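Local coordinates for methyl-CpG-binding domain protein 3 (Homo sapiens, PDB 6CCG), which binds methylated CpG sites in DNA through its methyl-CpG-binding domain, consistent with a part in regulating transcription, at residues Pro11-Gly16 / Gly57-Ser62; Trp17-Val22 / Arg33-Tyr38. All coordinates share one frame; numbering follows the deposited sequence.

Both contacts belong to one small methyl-CpG-binding domain, and along the chain contact 2 is nested inside the loop that contact 1 closes. Their centres lie about 15 Å apart, yet they meet directly: Leu13 CD1 of contact 1 packs 3.6 Å from Tyr37 CD1 of contact 2. Trp17 follows Gly16 immediately, and it shares Leu55 of helix 48-55 with Leu13, Pro14 and Leu61, so the helix ties the two together. Their relation to the DNA differs. In contact 2, Asp34 reaches the methyl group of a 5-methylcytosine in chain C, whereas the nearest atom of contact 1 is about 9 Å from the nucleic acid.

Contact 1: residues Pro11-Gly16 / Gly57-Ser62; sequences PALPQG and GSMDLS
Met59 is the bump of this contact, and the hollow it enters is formed by Ala12, Leu13 and Pro14. Its CG sits between the backbone N and the carbonyl carbon (chi1 61°), and a bend at chi3 (-74°) turns the methyl group aside, so sulfur and methyl find different neighbours. Met59 SD lies against the pyrrolidine ring of Pro14, 3.7 Å from its CD and 4.0 Å from its CG. The methyl carbon Met59 CE reaches over to the backbone, 3.5 Å from Ala12 O, and also lies 4.2 Å from CD2 of Leu13, whose side chain it crosses at about a right angle. That same Leu13 branch meets a second bump: CD2 of Leu61 comes to 4.1 Å from Leu13 CD2, again with the side chains crossing nearly at right angles. Leu55 of helix 48-55 touches Leu13, Pro14 and Leu61, while Phe64 packs on Ala12 and Leu13. Beyond the interface, Asp60 OD1 accepts from the backbone N of Ser62, which makes an Asx turn just after Met59, and from Ser62 OG as well. No hydrogen bond joins the two loops; they are held by apolar side-chain packing, with a thioether, rather than a charged or strongly polar group, at its middle.

Contact 2: residues Trp17-Val22 / Arg33-Tyr38; sequences WEREEV and RDVFYY. With nucleotides of chain C.
Tyr37 lies alongside Arg19, both side chains pointing the same way, with Tyr37 CE1 3.5 Å from Arg19 CG. Arg19 has CG opposite its backbone N (chi1 177°) and runs extended to NE, which carries the aliphatic chain along the ring; the guanidinium plane is turned 61° from the ring. Tyr37 OH is hydrogen-bonded to Phe66 O. On this face Arg19 NH1 also meets Glu21 OE2 at 2.7 Å, in the guanidinium plane and on the anti lone pair. The other oxygen, Glu21 OE1, is gripped side-on by Arg33: NE at 2.8 Å comes from above the carboxylate plane, and NH2 takes the anti lone pair. Glu21 thus bridges two arginines, probably offsetting their like charges.

The opposite face carries Glu20, Phe36 and Tyr38. Tyr38 OH donates to Glu20 OE1 across 2.7 Å, from above a carboxylate turned almost perpendicular to its ring (89°). Val22 CG2 abuts the edge of Phe36, 3.7 Å from Phe36 CE2, and Val22 also packs on a DNA phosphate.

At the DNA end a water donates to both Val22 O and Asp34 OD2. Arg24 makes a salt bridge to Asp34 OD2, which lies 3.5 Å from C5A, the methyl carbon of 5-methyl-2'-deoxycytidine 6 of chain C. That approach places Asp34 beside the mark that distinguishes methylated DNA.

Paired backbone bonds at Glu18-Tyr38, Glu20-Phe36 and Val22-Asp34 alternate with non-hydrogen-bonded pairs Arg19-Tyr37 and Glu21-Val35. This is the central antiparallel hairpin of the methyl-CpG-binding domain, whose far end reaches the methylated base.

Contact 1: residues Pro11-Gly16 / Gly57-Ser62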
loop_
_atom_site.group_PDB
_atom_site.type_symbol
_atom_site.label_atom_id
_atom_site.label_comp_id
_atom_site.label_asym_id
_atom_site.label_seq_id
_atom_site.Cartn_x
_atom_site.Cartn_y
_atom_site.Cartn_z
ATOM N N PRO A 11 3.173 0.920 9.356
ATOM C CA PRO A 11 3.196 0.182 10.611
ATOM C C PRO A 11 2.168 -0.952 10.692
ATOM O O PRO A 11 2.290 -1.777 11.533
ATOM C CB PRO A 11 2.918 1.261 11.666
ATOM C CG PRO A 11 2.233 2.353 10.956
ATOM C CD PRO A 11 2.715 2.327 9.545
ATOM N N ALA A 12 1.164 -0.963 9.827
ATOM C CA ALA A 12 0.206 -2.064 9.792
ATOM C C ALA A 12 0.781 -3.375 9.184
ATOM O O ALA A 12 0.149 -4.404 9.290
ATOM C CB ALA A 12 -1.044 -1.644 9.042
ATOM N N LEU A 13 1.948 -3.296 8.531
ATOM C CA LEU A 13 2.601 -4.442 7.868
ATOM C C LEU A 13 3.946 -4.768 8.582
ATOM O O LEU A 13 4.380 -4.014 9.440
ATOM C CB LEU A 13 2.831 -4.112 6.378
ATOM C CG LEU A 13 1.570 -3.799 5.551
ATOM C CD1 LEU A 13 1.959 -3.327 4.173
ATOM C CD2 LEU A 13 0.668 -5.012 5.449
ATOM N N PRO A 14 4.601 -5.892 8.223
ATOM C CA PRO A 14 5.818 -6.267 8.963
ATOM C C PRO A 14 6.945 -5.250 8.785
ATOM O O PRO A 14 6.851 -4.344 7.923
ATOM C CB PRO A 14 6.202 -7.624 8.345
ATOM C CG PRO A 14 4.924 -8.180 7.868
ATOM C CD PRO A 14 4.215 -6.955 7.287
ATOM N N GLN A 15 7.974 -5.403 9.590
ATOM C CA GLN A 15 9.173 -4.539 9.557
ATOM C C GLN A 15 9.715 -4.399 8.152
ATOM O O GLN A 15 9.846 -5.386 7.414
ATOM C CB GLN A 15 10.284 -5.096 10.483
ATOM N N GLY A 16 9.971 -3.154 7.761
ATOM C CA GLY A 16 10.540 -2.833 6.461
ATOM C C GLY A 16 9.570 -2.629 5.298
ATOM O O GLY A 16 10.004 -2.222 4.239
ATOM N N GLY A 57 -0.166 -15.477 4.377
ATOM C CA GLY A 57 0.278 -16.517 5.325
ATOM C C GLY A 57 0.868 -15.890 6.575
ATOM O O GLY A 57 0.324 -16.052 7.669
ATOM N N SER A 58 1.972 -15.148 6.387
ATOM C CA SER A 58 2.670 -14.380 7.454
ATOM C C SER A 58 1.753 -13.689 8.474
ATOM O O SER A 58 2.100 -13.608 9.653
ATOM C CB SER A 58 3.555 -13.275 6.829
ATOM O OG SER A 58 4.524 -13.805 5.951
ATOM N N MET A 59 0.612 -13.152 8.006
ATOM C CA MET A 59 -0.269 -12.356 8.861
ATOM C C MET A 59 -1.699 -12.287 8.365
ATOM O O MET A 59 -1.985 -12.540 7.190
ATOM C CB MET A 59 0.268 -10.939 8.931
ATOM C CG MET A 59 0.327 -10.257 7.565
ATOM S SD MET A 59 0.964 -8.616 7.682
ATOM C CE MET A 59 -0.399 -7.723 8.421
ATOM N N ASP A 60 -2.571 -11.850 9.264
ATOM C CA ASP A 60 -3.990 -11.650 8.991
ATOM C C ASP A 60 -4.205 -10.337 8.199
ATOM O O ASP A 60 -4.024 -9.254 8.739
ATOM C CB ASP A 60 -4.730 -11.587 10.337
ATOM C CG ASP A 60 -6.246 -11.589 10.206
ATOM O OD1 ASP A 60 -6.785 -11.629 9.083
ATOM O OD2 ASP A 60 -6.898 -11.570 11.273
ATOM N N LEU A 61 -4.585 -10.455 6.932
ATOM C CA LEU A 61 -4.963 -9.277 6.103
ATOM C C LEU A 61 -6.465 -9.116 5.891
ATOM O O LEU A 61 -6.877 -8.265 5.097
ATOM C CB LEU A 61 -4.268 -9.317 4.734
ATOM C CG LEU A 61 -2.764 -9.145 4.698
ATOM C CD1 LEU A 61 -2.297 -9.227 3.268
ATOM C CD2 LEU A 61 -2.310 -7.835 5.314
ATOM N N SER A 62 -7.290 -9.872 6.612
ATOM C CA SER A 62 -8.748 -9.812 6.386
ATOM C C SER A 62 -9.340 -8.402 6.641
ATOM O O SER A 62 -10.231 -7.970 5.910
ATOM C CB SER A 62 -9.469 -10.859 7.225
ATOM O OG SER A 62 -9.136 -10.728 8.588
#

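Contact 2: residues Trp17-Val22 / Arg33-Tyr38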
loop_
_atom_site.group_PDB
_atom_site.type_symbol
_atom_site.label_atom_id
_atom_site.label_comp_id
_atom_site.label_asym_id
_atom_site.label_seq_id
_atom_site.Cartn_x
_atom_site.Cartn_y
_atom_site.Cartn_z
ATOM N N TRP A 17 8.264 -2.921 5.477
ATOM C CA TRP A 17 7.291 -2.696 4.399
ATOM C C TRP A 17 6.926 -1.208 4.380
ATOM O O TRP A 17 6.729 -0.592 5.440
ATOM C CB TRP A 17 6.025 -3.535 4.565
ATOM C CG TRP A 17 6.179 -4.967 4.137
ATOM C CD1 TRP A 17 6.770 -5.990 4.867
ATOM C CD2 TRP A 17 5.719 -5.557 2.925
ATOM N NE1 TRP A 17 6.698 -7.170 4.167
ATOM C CE2 TRP A 17 6.069 -6.944 2.974
ATOM C CE3 TRP A 17 5.054 -5.066 1.788
ATOM C CZ2 TRP A 17 5.771 -7.833 1.932
ATOM C CZ3 TRP A 17 4.763 -5.935 0.766
ATOM C CH2 TRP A 17 5.128 -7.334 0.851
ATOM N N GLU A 18 6.837 -0.648 3.193
ATOM C CA GLU A 18 6.506 0.791 3.049
ATOM C C GLU A 18 5.253 1.000 2.239
ATOM O O GLU A 18 4.901 0.144 1.400
ATOM C CB GLU A 18 7.686 1.519 2.436
ATOM C CG GLU A 18 8.843 1.660 3.403
ATOM C CD GLU A 18 10.095 2.225 2.786
ATOM O OE1 GLU A 18 10.106 2.574 1.581
ATOM O OE2 GLU A 18 11.076 2.320 3.526
ATOM N N ARG A 19 4.563 2.133 2.506
ATOM C CA ARG A 19 3.345 2.539 1.789
ATOM C C ARG A 19 3.627 3.864 1.024
ATOM O O ARG A 19 4.314 4.719 1.527
ATOM C CB ARG A 19 2.186 2.774 2.783
ATOM C CG ARG A 19 0.877 3.266 2.157
ATOM C CD ARG A 19 -0.291 3.298 3.175
ATOM N NE ARG A 19 -1.514 3.817 2.544
ATOM C CZ ARG A 19 -1.798 5.107 2.383
ATOM N NH1 ARG A 19 -0.963 6.070 2.821
ATOM N NH2 ARG A 19 -2.942 5.454 1.791
ATOM N N GLU A 20 3.096 3.973 -0.192
ATOM C CA GLU A 20 3.314 5.141 -1.043
ATOM C C GLU A 20 1.989 5.590 -1.626
ATOM O O GLU A 20 1.182 4.759 -2.054
ATOM C CB GLU A 20 4.295 4.825 -2.182
ATOM C CG GLU A 20 4.505 5.943 -3.201
ATOM C CD GLU A 20 5.413 5.512 -4.324
ATOM O OE1 GLU A 20 5.009 4.629 -5.123
ATOM O OE2 GLU A 20 6.532 6.049 -4.409
ATOM N N GLU A 21 1.775 6.918 -1.614
ATOM C CA GLU A 21 0.645 7.565 -2.278
ATOM C C GLU A 21 1.224 8.400 -3.391
ATOM O O GLU A 21 2.163 9.154 -3.148
ATOM C CB GLU A 21 -0.069 8.518 -1.336
ATOM C CG GLU A 21 -0.742 7.879 -0.159
ATOM C CD GLU A 21 -1.363 8.901 0.770
ATOM O OE1 GLU A 21 -1.594 10.046 0.354
ATOM O OE2 GLU A 21 -1.628 8.552 1.925
ATOM N N VAL A 22 0.682 8.264 -4.605
ATOM C CA VAL A 22 1.156 8.996 -5.772
ATOM C C VAL A 22 -0.072 9.662 -6.416
ATOM O O VAL A 22 -0.815 9.004 -7.118
ATOM C CB VAL A 22 1.818 8.073 -6.816
ATOM C CG1 VAL A 22 2.326 8.892 -8.015
ATOM C CG2 VAL A 22 2.954 7.257 -6.192
ATOM N N ARG A 33 -5.424 9.477 -5.964
ATOM C CA ARG A 33 -4.218 9.033 -5.306
ATOM C C ARG A 33 -4.149 7.532 -5.486
ATOM O O ARG A 33 -4.965 6.836 -4.954
ATOM C CB ARG A 33 -4.255 9.417 -3.806
ATOM C CG ARG A 33 -4.653 10.878 -3.560
ATOM C CD ARG A 33 -4.560 11.282 -2.087
ATOM N NE ARG A 33 -3.166 11.299 -1.656
ATOM C CZ ARG A 33 -2.264 12.248 -1.958
ATOM N NH1 ARG A 33 -2.595 13.310 -2.681
ATOM N NH2 ARG A 33 -0.994 12.122 -1.514
ATOM N N ASP A 34 -3.201 7.068 -6.280
ATOM C CA ASP A 34 -2.847 5.635 -6.313
ATOM C C ASP A 34 -2.019 5.330 -5.076
ATOM O O ASP A 34 -1.154 6.139 -4.669
ATOM C CB ASP A 34 -2.038 5.292 -7.566
ATOM C CG ASP A 34 -2.826 5.510 -8.821
ATOM O OD1 ASP A 34 -3.755 4.711 -9.105
ATOM O OD2 ASP A 34 -2.540 6.521 -9.510
ATOM N N VAL A 35 -2.267 4.151 -4.509
ATOM C CA VAL A 35 -1.568 3.661 -3.330
ATOM C C VAL A 35 -0.793 2.393 -3.725
ATOM O O VAL A 35 -1.357 1.508 -4.367
ATOM C CB VAL A 35 -2.587 3.361 -2.214
ATOM C CG1 VAL A 35 -1.911 2.692 -0.993
ATOM C CG2 VAL A 35 -3.265 4.647 -1.806
ATOM N N PHE A 36 0.495 2.365 -3.369
ATOM C CA PHE A 36 1.385 1.248 -3.587
ATOM C C PHE A 36 1.993 0.811 -2.242
ATOM O O PHE A 36 2.048 1.611 -1.297
ATOM C CB PHE A 36 2.480 1.645 -4.554
ATOM C CG PHE A 36 1.958 2.178 -5.866
ATOM C CD1 PHE A 36 1.346 1.325 -6.781
ATOM C CD2 PHE A 36 1.970 3.556 -6.131
ATOM C CE1 PHE A 36 0.800 1.832 -8.014
ATOM C CE2 PHE A 36 1.477 4.051 -7.343
ATOM C CZ PHE A 36 0.883 3.195 -8.282
ATOM N N TYR A 37 2.414 -0.448 -2.172
ATOM C CA TYR A 37 3.227 -0.971 -1.052
ATOM C C TYR A 37 4.540 -1.573 -1.572
ATOM O O TYR A 37 4.591 -2.115 -2.693
ATOM C CB TYR A 37 2.457 -2.005 -0.241
ATOM C CG TYR A 37 1.279 -1.395 0.437
ATOM C CD1 TYR A 37 1.394 -0.819 1.694
ATOM C CD2 TYR A 37 0.059 -1.295 -0.232
ATOM C CE1 TYR A 37 0.303 -0.190 2.293
ATOM C CE2 TYR A 37 -1.035 -0.673 0.346
ATOM C CZ TYR A 37 -0.917 -0.136 1.607
ATOM O OH TYR A 37 -1.989 0.441 2.154
ATOM N N TYR A 38 5.595 -1.434 -0.791
ATOM C CA TYR A 38 6.898 -1.958 -1.170
ATOM C C TYR A 38 7.332 -2.939 -0.127
ATOM O O TYR A 38 7.260 -2.642 1.080
ATOM C CB TYR A 38 7.911 -0.842 -1.344
ATOM C CG TYR A 38 7.580 0.069 -2.512
ATOM C CD1 TYR A 38 6.698 1.128 -2.359
ATOM C CD2 TYR A 38 8.160 -0.138 -3.776
ATOM C CE1 TYR A 38 6.381 1.968 -3.434
ATOM C CE2 TYR A 38 7.863 0.685 -4.859
ATOM C CZ TYR A 38 6.978 1.743 -4.694
ATOM O OH TYR A 38 6.684 2.566 -5.775
ATOM N N1 5CM C 6 -3.265 5.425 -15.981
ATOM C C2 5CM C 6 -3.604 4.091 -16.387
ATOM N N3 5CM C 6 -3.388 3.030 -15.553
ATOM C C4 5CM C 6 -2.845 3.206 -14.319
ATOM C C5 5CM C 6 -2.485 4.574 -13.876
ATOM C C5A 5CM C 6 -1.868 4.890 -12.526
ATOM C C6 5CM C 6 -2.721 5.637 -14.741
ATOM O O2 5CM C 6 -4.115 3.813 -17.487
ATOM N N4 5CM C 6 -2.653 2.112 -13.552
ATOM C "C1'" 5CM C 6 -3.505 6.556 -16.884
ATOM C "C2'" 5CM C 6 -4.872 7.147 -16.635
ATOM C "C3'" 5CM C 6 -4.740 8.622 -16.790
ATOM C "C4'" 5CM C 6 -3.312 8.756 -17.267
ATOM O "O4'" 5CM C 6 -2.607 7.643 -16.708
ATOM O "O3'" 5CM C 6 -5.537 9.124 -17.845
ATOM C "C5'" 5CM C 6 -2.692 10.056 -16.898
ATOM O "O5'" 5CM C 6 -2.185 9.962 -15.585
ATOM P P 5CM C 6 -0.808 10.707 -15.480
ATOM O OP1 5CM C 6 -0.831 11.712 -16.569
ATOM O OP2 5CM C 6 -0.520 11.112 -14.038
HETATM O O HOH W 1 -0.325 7.645 -9.488
#